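Local structure of transcriptional regulator (NtrC family) (3DZD) at residues 40-52 / 65-79. The protein probably acts as a response-regulator activator of sigma54-dependent transcription, coupling a receiver domain to an AAA+ ATPase that binds adenine nucleotide. Sequence-based numbering, arbitrary orientation.
Sequences IKELFFPVIVLDV and FIKENSPDSVVIVIT
A chi1 of 177° turns the ring of Phe-44 away from its own backbone N and brings it against the turn of residues 70-73, where Ser-70 meets that ring at its edge, OG lying 3.3 Å from Phe-44 CD1. At the far end of the ring, Phe-44 CZ rests 3.7 Å from Asp-72 CB, the ring and carboxylate planes standing 78° apart. Trimmed to an alanine here, the side chain would no longer reach Asp-72 CB or the Ser-70 hydroxyl, and a gap would probably open beside the turn. Just beyond, Ser-73 OG is modelled 2.4 Å from Phe-45 O as the donor of a hydrogen bond, a length too short to be trusted, while a water joins Leu-43 O, Phe-45 N and Ser-70 OG. Between the helices, Ile-40 sets CG2 against the edge of the Phe-65 ring, 3.9 Å from CE2, and from strand 47-51 Ile-48 CD1 reaches Ile-66 CG2 of helix 62-69. From Pro-46 onward the backbones zip together as parallel strands: Val-74 N to Pro-46 O starts a ladder of six bonds that closes with Val-52 N to Ile-78 O. On the opposite face Val-49 CG1 packs 3.6 Å from Ile-78 CD1, and helix 105-119 covers Val-47 and Ile-76. Strands 47-51 and 74-79, linked through helix 62-69, form a beta-alpha-beta unit in the five-stranded parallel sheet of a CheY-like receiver domain.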
loop_
_atom_site.group_PDB
_atom_site.type_symbol
_atom_site.label_atom_id
_atom_site.label_comp_id
_atom_site.label_asym_id
_atom_site.label_seq_id
_atom_site.Cartn_x
_atom_site.Cartn_y
_atom_site.Cartn_z
ATOM N N ILE A 40 5.488 18.270 -24.696
ATOM C CA ILE A 40 4.630 17.603 -23.721
ATOM C C ILE A 40 3.859 16.443 -24.360
ATOM O O ILE A 40 3.825 15.333 -23.820
ATOM C CB ILE A 40 3.664 18.612 -23.057
ATOM C CG1 ILE A 40 4.451 19.591 -22.183
ATOM C CG2 ILE A 40 2.601 17.902 -22.249
ATOM C CD1 ILE A 40 3.615 20.703 -21.605
ATOM N N LYS A 41 3.258 16.701 -25.519
ATOM C CA LYS A 41 2.474 15.696 -26.232
ATOM C C LYS A 41 3.379 14.595 -26.771
ATOM O O LYS A 41 2.940 13.470 -27.017
ATOM C CB LYS A 41 1.703 16.347 -27.387
ATOM C CG LYS A 41 0.640 17.344 -26.944
ATOM C CD LYS A 41 0.350 18.379 -28.020
ATOM C CE LYS A 41 -0.283 17.749 -29.249
ATOM N NZ LYS A 41 -0.517 18.742 -30.337
ATOM N N GLU A 42 4.648 14.938 -26.943
ATOM C CA GLU A 42 5.628 14.063 -27.563
ATOM C C GLU A 42 6.249 13.112 -26.539
ATOM O O GLU A 42 6.481 11.933 -26.823
ATOM C CB GLU A 42 6.713 14.929 -28.203
ATOM C CG GLU A 42 7.723 14.201 -29.070
ATOM C CD GLU A 42 8.780 15.144 -29.627
ATOM O OE1 GLU A 42 9.316 15.971 -28.854
ATOM O OE2 GLU A 42 9.073 15.062 -30.838
ATOM N N LEU A 43 6.504 13.629 -25.341
ATOM C CA LEU A 43 7.242 12.883 -24.334
ATOM C C LEU A 43 6.769 13.243 -22.924
ATOM O O LEU A 43 6.350 14.372 -22.663
ATOM C CB LEU A 43 8.741 13.139 -24.505
ATOM C CG LEU A 43 9.703 12.935 -23.332
ATOM C CD1 LEU A 43 9.775 11.471 -22.910
ATOM C CD2 LEU A 43 11.084 13.454 -23.708
ATOM N N PHE A 44 6.808 12.272 -22.021
ATOM C CA PHE A 44 6.328 12.506 -20.666
ATOM C C PHE A 44 7.410 13.028 -19.721
ATOM O O PHE A 44 8.429 12.371 -19.506
ATOM C CB PHE A 44 5.701 11.244 -20.074
ATOM C CG PHE A 44 5.266 11.415 -18.649
ATOM C CD1 PHE A 44 4.137 12.152 -18.344
ATOM C CD2 PHE A 44 6.007 10.873 -17.615
ATOM C CE1 PHE A 44 3.742 12.328 -17.044
ATOM C CE2 PHE A 44 5.615 11.048 -16.306
ATOM C CZ PHE A 44 4.478 11.776 -16.019
ATOM N N PHE A 45 7.177 14.216 -19.166
ATOM C CA PHE A 45 8.043 14.767 -18.127
ATOM C C PHE A 45 7.338 14.652 -16.789
ATOM O O PHE A 45 6.282 15.243 -16.603
ATOM C CB PHE A 45 8.350 16.239 -18.395
ATOM C CG PHE A 45 9.060 16.489 -19.692
ATOM C CD1 PHE A 45 10.437 16.363 -19.780
ATOM C CD2 PHE A 45 8.351 16.868 -20.821
ATOM C CE1 PHE A 45 11.094 16.600 -20.973
ATOM C CE2 PHE A 45 8.999 17.106 -22.019
ATOM C CZ PHE A 45 10.373 16.974 -22.094
ATOM N N PRO A 46 7.916 13.885 -15.852
ATOM C CA PRO A 46 7.366 13.788 -14.496
ATOM C C PRO A 46 7.243 15.169 -13.862
ATOM O O PRO A 46 6.270 15.448 -13.158
ATOM C CB PRO A 46 8.423 12.971 -13.745
ATOM C CG PRO A 46 9.141 12.211 -14.792
ATOM C CD PRO A 46 9.119 13.056 -16.030
ATOM N N VAL A 47 8.229 16.027 -14.109
ATOM C CA VAL A 47 8.245 17.358 -13.512
ATOM C C VAL A 47 8.382 18.442 -14.575
ATOM O O VAL A 47 9.244 18.371 -15.448
ATOM C CB VAL A 47 9.398 17.504 -12.501
ATOM C CG1 VAL A 47 9.517 18.944 -12.030
ATOM C CG2 VAL A 47 9.207 16.542 -11.328
ATOM N N ILE A 48 7.525 19.447 -14.491
ATOM C CA ILE A 48 7.580 20.570 -15.403
ATOM C C ILE A 48 7.724 21.841 -14.603
ATOM O O ILE A 48 6.997 22.050 -13.630
ATOM C CB ILE A 48 6.318 20.665 -16.248
ATOM C CG1 ILE A 48 6.201 19.434 -17.150
ATOM C CG2 ILE A 48 6.334 21.938 -17.070
ATOM C CD1 ILE A 48 4.856 19.294 -17.820
ATOM N N VAL A 49 8.679 22.673 -15.016
ATOM C CA VAL A 49 8.968 23.942 -14.369
ATOM C C VAL A 49 8.504 25.035 -15.307
ATOM O O VAL A 49 9.073 25.221 -16.390
ATOM C CB VAL A 49 10.481 24.124 -14.123
ATOM C CG1 VAL A 49 10.780 25.537 -13.622
ATOM C CG2 VAL A 49 11.006 23.077 -13.155
ATOM N N LEU A 50 7.476 25.764 -14.891
ATOM C CA LEU A 50 6.784 26.683 -15.786
ATOM C C LEU A 50 6.806 28.125 -15.291
ATOM O O LEU A 50 6.508 28.399 -14.129
ATOM C CB LEU A 50 5.342 26.224 -15.965
ATOM C CG LEU A 50 4.371 27.187 -16.649
ATOM C CD1 LEU A 50 4.612 27.252 -18.159
ATOM C CD2 LEU A 50 2.951 26.742 -16.348
ATOM N N ASP A 51 7.161 29.047 -16.176
ATOM C CA ASP A 51 7.104 30.462 -15.831
ATOM C C ASP A 51 5.667 30.972 -15.943
ATOM O O ASP A 51 4.971 30.681 -16.914
ATOM C CB ASP A 51 8.054 31.297 -16.700
ATOM C CG ASP A 51 8.390 32.641 -16.064
ATOM O OD1 ASP A 51 7.455 33.347 -15.633
ATOM O OD2 ASP A 51 9.584 32.994 -15.987
ATOM N N VAL A 52 5.225 31.716 -14.932
ATOM C CA VAL A 52 3.875 32.275 -14.912
ATOM C C VAL A 52 3.598 33.166 -16.121
ATOM O O VAL A 52 2.460 33.278 -16.574
ATOM C CB VAL A 52 3.625 33.092 -13.634
ATOM C CG1 VAL A 52 3.552 32.175 -12.422
ATOM C CG2 VAL A 52 4.711 34.145 -13.464
ATOM N N PHE A 65 -3.458 23.110 -19.977
ATOM C CA PHE A 65 -2.935 22.295 -21.062
ATOM C C PHE A 65 -2.230 21.064 -20.511
ATOM O O PHE A 65 -2.416 19.954 -21.007
ATOM C CB PHE A 65 -1.954 23.086 -21.917
ATOM C CG PHE A 65 -1.343 22.278 -23.021
ATOM C CD1 PHE A 65 -1.834 22.365 -24.312
ATOM C CD2 PHE A 65 -0.296 21.409 -22.763
ATOM C CE1 PHE A 65 -1.283 21.614 -25.328
ATOM C CE2 PHE A 65 0.263 20.659 -23.778
ATOM C CZ PHE A 65 -0.231 20.763 -25.062
ATOM N N ILE A 66 -1.406 21.277 -19.490
ATOM C CA ILE A 66 -0.667 20.206 -18.838
ATOM C C ILE A 66 -1.626 19.252 -18.124
ATOM O O ILE A 66 -1.479 18.025 -18.190
ATOM C CB ILE A 66 0.351 20.788 -17.823
ATOM C CG1 ILE A 66 1.397 21.642 -18.547
ATOM C CG2 ILE A 66 1.018 19.681 -17.016
ATOM C CD1 ILE A 66 2.184 22.548 -17.638
ATOM N N LYS A 67 -2.604 19.829 -17.435
ATOM C CA LYS A 67 -3.627 19.059 -16.742
ATOM C C LYS A 67 -4.351 18.143 -17.723
ATOM O O LYS A 67 -4.850 17.080 -17.352
ATOM C CB LYS A 67 -4.628 20.009 -16.084
ATOM C CG LYS A 67 -5.817 19.331 -15.427
ATOM C CD LYS A 67 -6.978 20.303 -15.251
ATOM C CE LYS A 67 -6.522 21.632 -14.662
ATOM N NZ LYS A 67 -5.925 21.473 -13.309
ATOM N N GLU A 68 -4.390 18.562 -18.982
ATOM C CA GLU A 68 -5.146 17.853 -20.004
ATOM C C GLU A 68 -4.336 16.760 -20.695
ATOM O O GLU A 68 -4.823 15.648 -20.896
ATOM C CB GLU A 68 -5.665 18.840 -21.051
ATOM C CG GLU A 68 -6.690 18.242 -21.990
ATOM C CD GLU A 68 -7.909 17.733 -21.251
ATOM O OE1 GLU A 68 -8.479 18.503 -20.448
ATOM O OE2 GLU A 68 -8.294 16.562 -21.470
ATOM N N ASN A 69 -3.099 17.083 -21.054
ATOM C CA ASN A 69 -2.295 16.204 -21.892
ATOM C C ASN A 69 -1.122 15.524 -21.179
ATOM O O ASN A 69 -0.342 14.805 -21.807
ATOM C CB ASN A 69 -1.796 16.980 -23.110
ATOM C CG ASN A 69 -2.869 17.880 -23.703
ATOM O OD1 ASN A 69 -4.063 17.662 -23.497
ATOM N ND2 ASN A 69 -2.447 18.898 -24.440
ATOM N N SER A 70 -0.998 15.749 -19.873
ATOM C CA SER A 70 0.052 15.116 -19.077
ATOM C C SER A 70 -0.315 15.165 -17.593
ATOM O O SER A 70 0.407 15.754 -16.786
ATOM C CB SER A 70 1.397 15.804 -19.322
ATOM O OG SER A 70 2.472 14.909 -19.104
ATOM N N PRO A 71 -1.435 14.519 -17.230
ATOM C CA PRO A 71 -2.093 14.633 -15.923
ATOM C C PRO A 71 -1.200 14.215 -14.762
ATOM O O PRO A 71 -1.424 14.653 -13.634
ATOM C CB PRO A 71 -3.272 13.658 -16.037
ATOM C CG PRO A 71 -3.436 13.400 -17.493
ATOM C CD PRO A 71 -2.070 13.492 -18.070
ATOM N N ASP A 72 -0.211 13.373 -15.035
ATOM C CA ASP A 72 0.685 12.892 -13.993
ATOM C C ASP A 72 1.863 13.838 -13.748
ATOM O O ASP A 72 2.575 13.705 -12.753
ATOM C CB ASP A 72 1.192 11.490 -14.333
ATOM C CG ASP A 72 0.086 10.447 -14.310
ATOM O OD1 ASP A 72 -0.536 10.249 -13.243
ATOM O OD2 ASP A 72 -0.151 9.817 -15.363
ATOM N N SER A 73 2.077 14.789 -14.652
ATOM C CA SER A 73 3.154 15.754 -14.460
ATOM C C SER A 73 2.921 16.612 -13.220
ATOM O O SER A 73 1.813 17.097 -12.984
ATOM C CB SER A 73 3.314 16.653 -15.679
ATOM O OG SER A 73 3.951 15.959 -16.732
ATOM N N VAL A 74 3.978 16.776 -12.428
ATOM C CA VAL A 74 3.967 17.658 -11.276
ATOM C C VAL A 74 4.566 18.984 -11.719
ATOM O O VAL A 74 5.647 19.016 -12.305
ATOM C CB VAL A 74 4.801 17.054 -10.118
ATOM C CG1 VAL A 74 4.910 18.024 -8.948
ATOM C CG2 VAL A 74 4.201 15.729 -9.676
ATOM N N VAL A 75 3.867 20.077 -11.442
ATOM C CA VAL A 75 4.271 21.380 -11.948
ATOM C C VAL A 75 4.798 22.313 -10.865
ATOM O O VAL A 75 4.198 22.460 -9.805
ATOM C CB VAL A 75 3.115 22.086 -12.680
ATOM C CG1 VAL A 75 3.589 23.410 -13.264
ATOM C CG2 VAL A 75 2.556 21.189 -13.770
ATOM N N ILE A 76 5.933 22.937 -11.152
ATOM C CA ILE A 76 6.470 23.990 -10.319
ATOM C C ILE A 76 6.462 25.273 -11.133
ATOM O O ILE A 76 7.031 25.322 -12.224
ATOM C CB ILE A 76 7.917 23.692 -9.924
ATOM C CG1 ILE A 76 8.012 22.316 -9.253
ATOM C CG2 ILE A 76 8.452 24.795 -9.032
ATOM C CD1 ILE A 76 9.406 21.700 -9.311
ATOM N N VAL A 77 5.811 26.312 -10.626
ATOM C CA VAL A 77 5.811 27.573 -11.354
ATOM C C VAL A 77 6.905 28.512 -10.856
ATOM O O VAL A 77 7.295 28.474 -9.691
ATOM C CB VAL A 77 4.427 28.267 -11.344
ATOM C CG1 VAL A 77 3.444 27.483 -12.204
ATOM C CG2 VAL A 77 3.903 28.414 -9.926
ATOM N N ILE A 78 7.420 29.327 -11.764
ATOM C CA ILE A 78 8.385 30.354 -11.413
ATOM C C ILE A 78 7.700 31.697 -11.562
ATOM O O ILE A 78 7.197 32.018 -12.636
ATOM C CB ILE A 78 9.612 30.310 -12.330
ATOM C CG1 ILE A 78 10.445 29.063 -12.038
ATOM C CG2 ILE A 78 10.458 31.545 -12.134
ATOM C CD1 ILE A 78 11.653 28.925 -12.930
ATOM N N THR A 79 7.663 32.473 -10.484
ATOM C CA THR A 79 7.021 33.782 -10.529
ATOM C C THR A 79 7.974 34.925 -10.197
ATOM O O THR A 79 8.892 34.774 -9.385
ATOM C CB THR A 79 5.815 33.860 -9.584
ATOM O OG1 THR A 79 5.069 35.046 -9.877
ATOM C CG2 THR A 79 6.270 33.893 -8.129
HETATM O O HOH W 1 4.918 15.285 -20.309
#